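PDB 4YYF: beta-N-acetylhexosaminidase from Mycobacterium smegmatis, which probably hydrolyses terminal non-reducing N-acetyl-D-hexosamine residues from N-acetyl-beta-D-hexosaminides, as a member of glycosyl hydrolase family 3. Local coordinates for residues Thr221-Leu225 / Asp226-Gly230; Leu309-Gln313 / Ala314-Asn318; Gly341-Gln345 / Gly346-Ala350. The protein carries 1 engineered substitution. All coordinates share one frame; numbering follows the deposited sequence.

Contact 1. Residues Thr221-Leu225 / Asp226-Gly230; sequences TTPPL and DVLMG
The amide of Met-229, present as selenomethionine, donates to Leu-225 O over 2.8 Å (N to O), and Leu-228 N makes the matching bond to Pro-224 O at 3.0 Å. The same Pro-224 oxygen also draws a weak, more bent bond from Val-227 N, so two successive amides of the first turn converge on one acceptor. Before the turn, Thr-222 bends its hydroxyl back onto its own stretch: OG1 donates to Pro-223 O at 2.7 Å. With chi1 at 68°, OG1 is flanked by the backbone N and the carbonyl carbon, which brings it within range of the next residue's carbonyl.

Here, at the start of helix 225-229, Pro-224 takes the N-cap position, and with no side-chain donor or acceptor it contributes its carbonyl, which accepts the first helical bonds. The helix follows the long connection after strand 199-205 of the TIM-barrel domain. In related family 3 hexosaminidases that connection carries a catalytic Asp-His pair.

Packing spreads from both ends of the turn. Leu-228 packs on the carbonyls of the two prolines, its CG 3.7 Å from Pro-223 O, and CD2 lies against the Pro-223 ring, while CD1 reaches the hydroxyl of Thr-222 and those two side chains cross nearly at right angles. Pro-223 CB meets Val-227 CG1 at 3.8 Å, and the other valine methyl, CG2, rests against Pro-224 CD. One turn beyond Leu-225, the bent Met-229 chain sets its CE against the leucine's isobutyl group, 4.0 Å from CD1; both side chains also touch Leu-272 of helix 267-275. Thr-222 and Leu-228 turn instead to Val-254.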
loop_
_atom_site.group_PDB
_atom_site.type_symbol
_atom_site.label_atom_id
_atom_site.label_comp_id
_atom_site.label_asym_id
_atom_site.label_seq_id
_atom_site.Cartn_x
_atom_site.Cartn_y
_atom_site.Cartn_z
ATOM N N THR A 221 -16.722 9.278 -4.881
ATOM C CA THR A 221 -17.421 9.266 -3.593
ATOM C C THR A 221 -17.952 7.863 -3.262
ATOM O O THR A 221 -18.453 7.159 -4.139
ATOM C CB THR A 221 -18.603 10.258 -3.606
ATOM O OG1 THR A 221 -18.126 11.553 -3.974
ATOM C CG2 THR A 221 -19.271 10.354 -2.230
ATOM N N THR A 222 -17.856 7.463 -1.997
ATOM C CA THR A 222 -18.411 6.184 -1.553
ATOM C C THR A 222 -19.809 6.389 -0.975
ATOM O O THR A 222 -20.237 7.530 -0.790
ATOM C CB THR A 222 -17.571 5.601 -0.422
ATOM O OG1 THR A 222 -17.733 6.426 0.733
ATOM C CG2 THR A 222 -16.103 5.522 -0.801
ATOM N N PRO A 223 -20.519 5.283 -0.660
ATOM C CA PRO A 223 -21.709 5.420 0.188
ATOM C C PRO A 223 -21.305 6.019 1.538
ATOM O O PRO A 223 -20.123 5.986 1.873
ATOM C CB PRO A 223 -22.160 3.967 0.384
ATOM C CG PRO A 223 -21.649 3.251 -0.825
ATOM C CD PRO A 223 -20.337 3.896 -1.139
ATOM N N PRO A 224 -22.264 6.557 2.307
ATOM C CA PRO A 224 -21.888 7.174 3.586
ATOM C C PRO A 224 -21.269 6.176 4.558
ATOM O O PRO A 224 -21.476 4.967 4.413
ATOM C CB PRO A 224 -23.226 7.674 4.145
ATOM C CG PRO A 224 -24.120 7.806 2.946
ATOM C CD PRO A 224 -23.704 6.707 2.018
ATOM N N LEU A 225 -20.521 6.681 5.536
ATOM C CA LEU A 225 -19.856 5.832 6.521
ATOM C C LEU A 225 -20.782 4.816 7.179
ATOM O O LEU A 225 -20.400 3.664 7.366
ATOM C CB LEU A 225 -19.191 6.688 7.609
ATOM C CG LEU A 225 -18.519 5.930 8.759
ATOM C CD1 LEU A 225 -17.372 5.033 8.267
ATOM C CD2 LEU A 225 -18.034 6.912 9.831
ATOM N N ASP A 226 -21.995 5.228 7.539
ATOM C CA ASP A 226 -22.885 4.294 8.225
ATOM C C ASP A 226 -23.248 3.110 7.318
ATOM O O ASP A 226 -23.515 2.009 7.805
ATOM C CB ASP A 226 -24.128 4.988 8.796
ATOM C CG ASP A 226 -25.126 5.376 7.726
ATOM O OD1 ASP A 226 -24.758 6.121 6.793
ATOM O OD2 ASP A 226 -26.290 4.932 7.818
ATOM N N VAL A 227 -23.223 3.328 6.005
ATOM C CA VAL A 227 -23.411 2.223 5.069
ATOM C C VAL A 227 -22.142 1.367 4.992
ATOM O O VAL A 227 -22.213 0.138 4.967
ATOM C CB VAL A 227 -23.826 2.712 3.654
ATOM C CG1 VAL A 227 -23.902 1.543 2.689
ATOM C CG2 VAL A 227 -25.165 3.430 3.705
ATOM N N LEU A 228 -20.979 2.010 4.963
ATOM C CA LEU A 228 -19.722 1.261 4.884
ATOM C C LEU A 228 -19.567 0.369 6.117
ATOM O O LEU A 228 -19.030 -0.744 6.026
ATOM C CB LEU A 228 -18.519 2.206 4.767
ATOM C CG LEU A 228 -18.475 3.151 3.568
ATOM C CD1 LEU A 228 -17.213 4.012 3.606
ATOM C CD2 LEU A 228 -18.527 2.368 2.263
HETATM N N MSE A 229 -20.047 0.861 7.258
HETATM C CA MSE A 229 -19.925 0.147 8.536
HETATM C C MSE A 229 -20.531 -1.244 8.506
HETATM O O MSE A 229 -20.045 -2.138 9.194
HETATM C CB MSE A 229 -20.572 0.930 9.682
HETATM C CG MSE A 229 -19.792 2.136 10.127
HETATM SE SE MSE A 229 -18.083 1.695 10.972
HETATM C CE MSE A 229 -17.987 3.420 11.869
ATOM N N GLY A 230 -21.589 -1.427 7.719
ATOM C CA GLY A 230 -22.258 -2.719 7.659
ATOM C C GLY A 230 -21.896 -3.580 6.459
ATOM O O GLY A 230 -22.454 -4.659 6.276
#

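Contact 2. Residues Leu309-Gln313 / Ala314-Asn318; sequences LRALQ and AGADN
Ala-311 O receives two amides as helix 304-314 ends, Gly-315 N at 3.0 Å and Ala-316 N also at 3.0 Å, while one residue earlier Ala-314 N still bonds to Arg-310 O in the ordinary helical way. The second of the two comes from above the carbonyl plane, 36° out of it. It has the six-to-one pattern of a Schellman motif, and Gly-315, with phi at 138°, reverses the backbone. The companion bond is missing, since Gly-315 N keeps its helical partner and stays 3.6 Å from Leu-312 O; the helix end is therefore Schellman-like.

The apolar half of the motif is present too: the methyl groups of Ala-311 and Ala-316 come into apolar contact across the reversal, CB to CB 4.2 Å. Ala-314 CB packs on the backbone behind it, 3.3 Å from Arg-310 O. With CG beside the backbone N (chi1 -58°), Leu-312 brings CD2 over the loop that follows the helix, to within 3.5 Å of Ala-316 O. The carbonyls of Leu-312 and Ala-316 have a water in common, which donates to Ala-316 O at 2.6 Å and to Leu-312 O as well. That water is also a ligand of the bound sodium ion, so the helix end is tied to the metal through the second shell.

Around this turn the fold closes in tightly. Ala-314 and Ala-316 meet Tyr-270 of helix 267-275, Leu-312 touches Leu-334 of helix 327-340, and Gln-313 NE2 donates to the backbone oxygen of Glu-342. Asp-317, hydrogen-bonded to Ser-351 OG and in salt bridges with Arg-274 and Arg-354, leads into strand 319-321 beside strand 287-289.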
loop_
_atom_site.group_PDB
_atom_site.type_symbol
_atom_site.label_atom_id
_atom_site.label_comp_id
_atom_site.label_asym_id
_atom_site.label_seq_id
_atom_site.Cartn_x
_atom_site.Cartn_y
_atom_site.Cartn_z
ATOM N N LEU A 309 2.851 15.474 2.011
ATOM C CA LEU A 309 2.716 16.192 3.277
ATOM C C LEU A 309 1.335 15.984 3.913
ATOM O O LEU A 309 1.228 15.653 5.099
ATOM C CB LEU A 309 2.975 17.688 3.069
ATOM C CG LEU A 309 2.765 18.555 4.316
ATOM C CD1 LEU A 309 3.513 17.964 5.503
ATOM C CD2 LEU A 309 3.188 20.014 4.092
ATOM N N ARG A 310 0.279 16.189 3.133
ATOM C CA ARG A 310 -1.075 16.007 3.640
ATOM C C ARG A 310 -1.329 14.579 4.128
ATOM O O ARG A 310 -1.987 14.375 5.150
ATOM C CB ARG A 310 -2.104 16.409 2.579
ATOM C CG ARG A 310 -2.254 17.921 2.425
ATOM C CD ARG A 310 -2.936 18.290 1.124
ATOM N NE ARG A 310 -3.112 19.741 1.019
ATOM C CZ ARG A 310 -4.117 20.411 1.577
ATOM N NH1 ARG A 310 -5.044 19.756 2.265
ATOM N NH2 ARG A 310 -4.199 21.731 1.448
ATOM N N ALA A 311 -0.801 13.593 3.408
ATOM C CA ALA A 311 -0.976 12.203 3.814
ATOM C C ALA A 311 -0.312 11.929 5.161
ATOM O O ALA A 311 -0.930 11.352 6.048
ATOM C CB ALA A 311 -0.448 11.242 2.746
ATOM N N LEU A 312 0.942 12.345 5.312
ATOM C CA LEU A 312 1.677 12.111 6.556
ATOM C C LEU A 312 1.086 12.911 7.704
ATOM O O LEU A 312 1.115 12.452 8.855
ATOM C CB LEU A 312 3.174 12.431 6.389
ATOM C CG LEU A 312 3.870 11.625 5.296
ATOM C CD1 LEU A 312 5.348 12.041 5.165
ATOM C CD2 LEU A 312 3.730 10.120 5.553
ATOM N N GLN A 313 0.550 14.097 7.404
ATOM C CA GLN A 313 -0.168 14.887 8.414
ATOM C C GLN A 313 -1.423 14.154 8.863
ATOM O O GLN A 313 -1.776 14.165 10.045
ATOM C CB GLN A 313 -0.621 16.242 7.855
ATOM C CG GLN A 313 0.436 17.301 7.698
ATOM C CD GLN A 313 -0.130 18.552 7.037
ATOM O OE1 GLN A 313 -0.959 18.466 6.126
ATOM N NE2 GLN A 313 0.298 19.719 7.508
ATOM N N ALA A 314 -2.113 13.541 7.908
ATOM C CA ALA A 314 -3.396 12.909 8.197
ATOM C C ALA A 314 -3.208 11.620 8.999
ATOM O O ALA A 314 -4.058 11.249 9.798
ATOM C CB ALA A 314 -4.164 12.646 6.915
ATOM N N GLY A 315 -2.101 10.928 8.782
ATOM C CA GLY A 315 -1.828 9.748 9.580
ATOM C C GLY A 315 -1.279 8.551 8.840
ATOM O O GLY A 315 -1.088 7.494 9.446
ATOM N N ALA A 316 -0.999 8.698 7.544
ATOM C CA ALA A 316 -0.357 7.609 6.817
ATOM C C ALA A 316 1.059 7.389 7.349
ATOM O O ALA A 316 1.726 8.338 7.763
ATOM C CB ALA A 316 -0.328 7.897 5.318
ATOM N N ASP A 317 1.513 6.138 7.342
ATOM C CA ASP A 317 2.898 5.834 7.716
ATOM C C ASP A 317 3.782 5.801 6.490
ATOM O O ASP A 317 5.008 5.867 6.591
ATOM C CB ASP A 317 3.006 4.452 8.339
ATOM C CG ASP A 317 2.173 4.304 9.570
ATOM O OD1 ASP A 317 2.358 5.108 10.506
ATOM O OD2 ASP A 317 1.332 3.381 9.593
ATOM N N ASN A 318 3.168 5.640 5.329
ATOM C CA ASN A 318 3.956 5.457 4.121
ATOM C C ASN A 318 3.283 6.081 2.908
ATOM O O ASN A 318 2.192 5.677 2.512
ATOM C CB ASN A 318 4.219 3.969 3.880
ATOM C CG ASN A 318 5.409 3.733 2.970
ATOM O OD1 ASN A 318 5.371 4.049 1.780
ATOM N ND2 ASN A 318 6.475 3.179 3.530
HETATM O O HOH W 1 2.214 10.144 9.638
#

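Contact 3. Residues Gly341-Gln345 / Gly346-Ala350; sequences GELNQ and GAVDA. With NA (sodium ion), chain F.
Asn-344 turns its amide oxygen onto the first turn of helix 345-357, where OD1 accepts the amide of Gly-346 at 2.7 Å. The side chain leaves with CG opposite its own backbone N (chi1 -170°), and the closed loop of atoms is an Asx turn acting as N-cap. The donor meets OD1 somewhat tilted from the carbonyl plane. Main-chain oxygen of the same residue serves the next two amides: Ala-347 N at 3.0 Å, and Val-348 N by a weak bond.

Gln-345 is bent at its second torsion (56°), and this fold brings the amide back alongside the helix to Asp-349, four residues on. NE2 donates to OD1 across 2.9 Å, staying in its own amide plane but meeting the carboxylate from above its plane. The two flat groups are 55° apart. The Asp-349 backbone amide bonds in turn to Gln-345 O, so side chain and backbone bridge the same pair of residues.

Leu-343, its CG likewise opposite the backbone N, crosses Val-348 at about a right angle; CD2 meets the valine CG2 at 3.7 Å. Leu-343 CD1 also comes to Ala-347 CB.

Ala-347 O is a sodium ligand at 2.3 Å, in company with two waters and Ser-351 OG. The hard oxygens at this site suit sodium, and a carbonyl held within the helix gives the ion a ligand of fixed direction. The carboxylate of Asp-349 near the helix N-terminus is probably favourable to the helix dipole, and Lys-44, in a long, weak pairing with OD1, would partly offset its charge.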
loop_
_atom_site.group_PDB
_atom_site.type_symbol
_atom_site.label_atom_id
_atom_site.label_comp_id
_atom_site.label_asym_id
_atom_site.label_seq_id
_atom_site.Cartn_x
_atom_site.Cartn_y
_atom_site.Cartn_z
ATOM N N GLY A 341 5.976 23.214 11.753
ATOM C CA GLY A 341 5.031 22.524 12.616
ATOM C C GLY A 341 3.795 22.051 11.884
ATOM O O GLY A 341 2.791 21.679 12.504
ATOM N N GLU A 342 3.864 22.068 10.557
ATOM C CA GLU A 342 2.800 21.504 9.748
ATOM C C GLU A 342 2.820 20.005 9.935
ATOM O O GLU A 342 1.800 19.330 9.777
ATOM C CB GLU A 342 3.034 21.815 8.275
ATOM C CG GLU A 342 2.740 23.235 7.878
ATOM C CD GLU A 342 3.206 23.498 6.466
ATOM O OE1 GLU A 342 4.424 23.703 6.272
ATOM O OE2 GLU A 342 2.355 23.458 5.554
ATOM N N LEU A 343 4.007 19.488 10.231
ATOM C CA LEU A 343 4.198 18.054 10.418
ATOM C C LEU A 343 4.865 17.851 11.769
ATOM O O LEU A 343 5.938 18.387 12.013
ATOM C CB LEU A 343 5.083 17.481 9.307
ATOM C CG LEU A 343 5.375 15.977 9.386
ATOM C CD1 LEU A 343 4.072 15.207 9.368
ATOM C CD2 LEU A 343 6.274 15.525 8.242
ATOM N N ASN A 344 4.225 17.099 12.655
ATOM C CA ASN A 344 4.761 16.926 13.995
ATOM C C ASN A 344 5.877 15.886 14.016
ATOM O O ASN A 344 5.784 14.866 13.335
ATOM C CB ASN A 344 3.649 16.500 14.950
ATOM C CG ASN A 344 4.083 16.539 16.400
ATOM O OD1 ASN A 344 4.603 15.554 16.933
ATOM N ND2 ASN A 344 3.871 17.683 17.051
ATOM N N GLN A 345 6.914 16.123 14.818
ATOM C CA GLN A 345 8.003 15.150 14.955
ATOM C C GLN A 345 7.488 13.766 15.379
ATOM O O GLN A 345 8.013 12.736 14.955
ATOM C CB GLN A 345 9.050 15.661 15.952
ATOM C CG GLN A 345 10.315 14.801 16.019
ATOM C CD GLN A 345 10.991 14.629 14.663
ATOM O OE1 GLN A 345 11.214 15.601 13.936
ATOM N NE2 GLN A 345 11.314 13.382 14.313
ATOM N N GLY A 346 6.445 13.748 16.206
ATOM C CA GLY A 346 5.879 12.504 16.695
ATOM C C GLY A 346 5.260 11.685 15.583
ATOM O O GLY A 346 5.277 10.449 15.611
ATOM N N ALA A 347 4.704 12.366 14.589
ATOM C CA ALA A 347 4.077 11.660 13.476
ATOM C C ALA A 347 5.145 10.940 12.675
ATOM O O ALA A 347 4.943 9.822 12.191
ATOM C CB ALA A 347 3.318 12.621 12.595
ATOM N N VAL A 348 6.286 11.602 12.525
ATOM C CA VAL A 348 7.399 11.042 11.777
ATOM C C VAL A 348 8.012 9.864 12.533
ATOM O O VAL A 348 8.244 8.802 11.947
ATOM C CB VAL A 348 8.466 12.116 11.494
ATOM C CG1 VAL A 348 9.731 11.485 10.909
ATOM C CG2 VAL A 348 7.915 13.143 10.544
ATOM N N ASP A 349 8.247 10.046 13.829
ATOM C CA ASP A 349 8.852 8.994 14.637
ATOM C C ASP A 349 7.972 7.741 14.729
ATOM O O ASP A 349 8.467 6.625 14.593
ATOM C CB ASP A 349 9.196 9.506 16.038
ATOM C CG ASP A 349 10.387 10.464 16.043
ATOM O OD1 ASP A 349 11.071 10.602 15.007
ATOM O OD2 ASP A 349 10.640 11.077 17.097
ATOM N N ALA A 350 6.674 7.922 14.960
ATOM C CA ALA A 350 5.773 6.766 15.063
ATOM C C ALA A 350 5.770 5.966 13.767
ATOM O O ALA A 350 5.787 4.732 13.782
ATOM C CB ALA A 350 4.359 7.205 15.424
HETATM NA NA NA F . 2.860 9.049 11.536
HETATM O O HOH W 2 1.065 7.671 11.170
HETATM O O HOH W 1 2.214 10.144 9.638
#

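Overall arrangement
Contact 1 and contact 3 lie partly at the surface, each about 21 Å from the centre of the chain, whereas contact 2 is buried nearer the middle. Contacts 1 and 3 both start a helix, one with a proline at the N-cap position and mostly apolar packing, the other capped by an asparagine side chain and braced by the Gln-345 to Asp-349 hydrogen bond; contact 2 ends one, and glycine and alanine do the work. Contacts 2 and 3 touch, 9 Å between centres, where Leu-309 meets Leu-343, and one water ligand of the sodium serves both. Contact 1 stands apart, about 22 Å in centre-to-centre distance from contact 2 and 30 Å from contact 3.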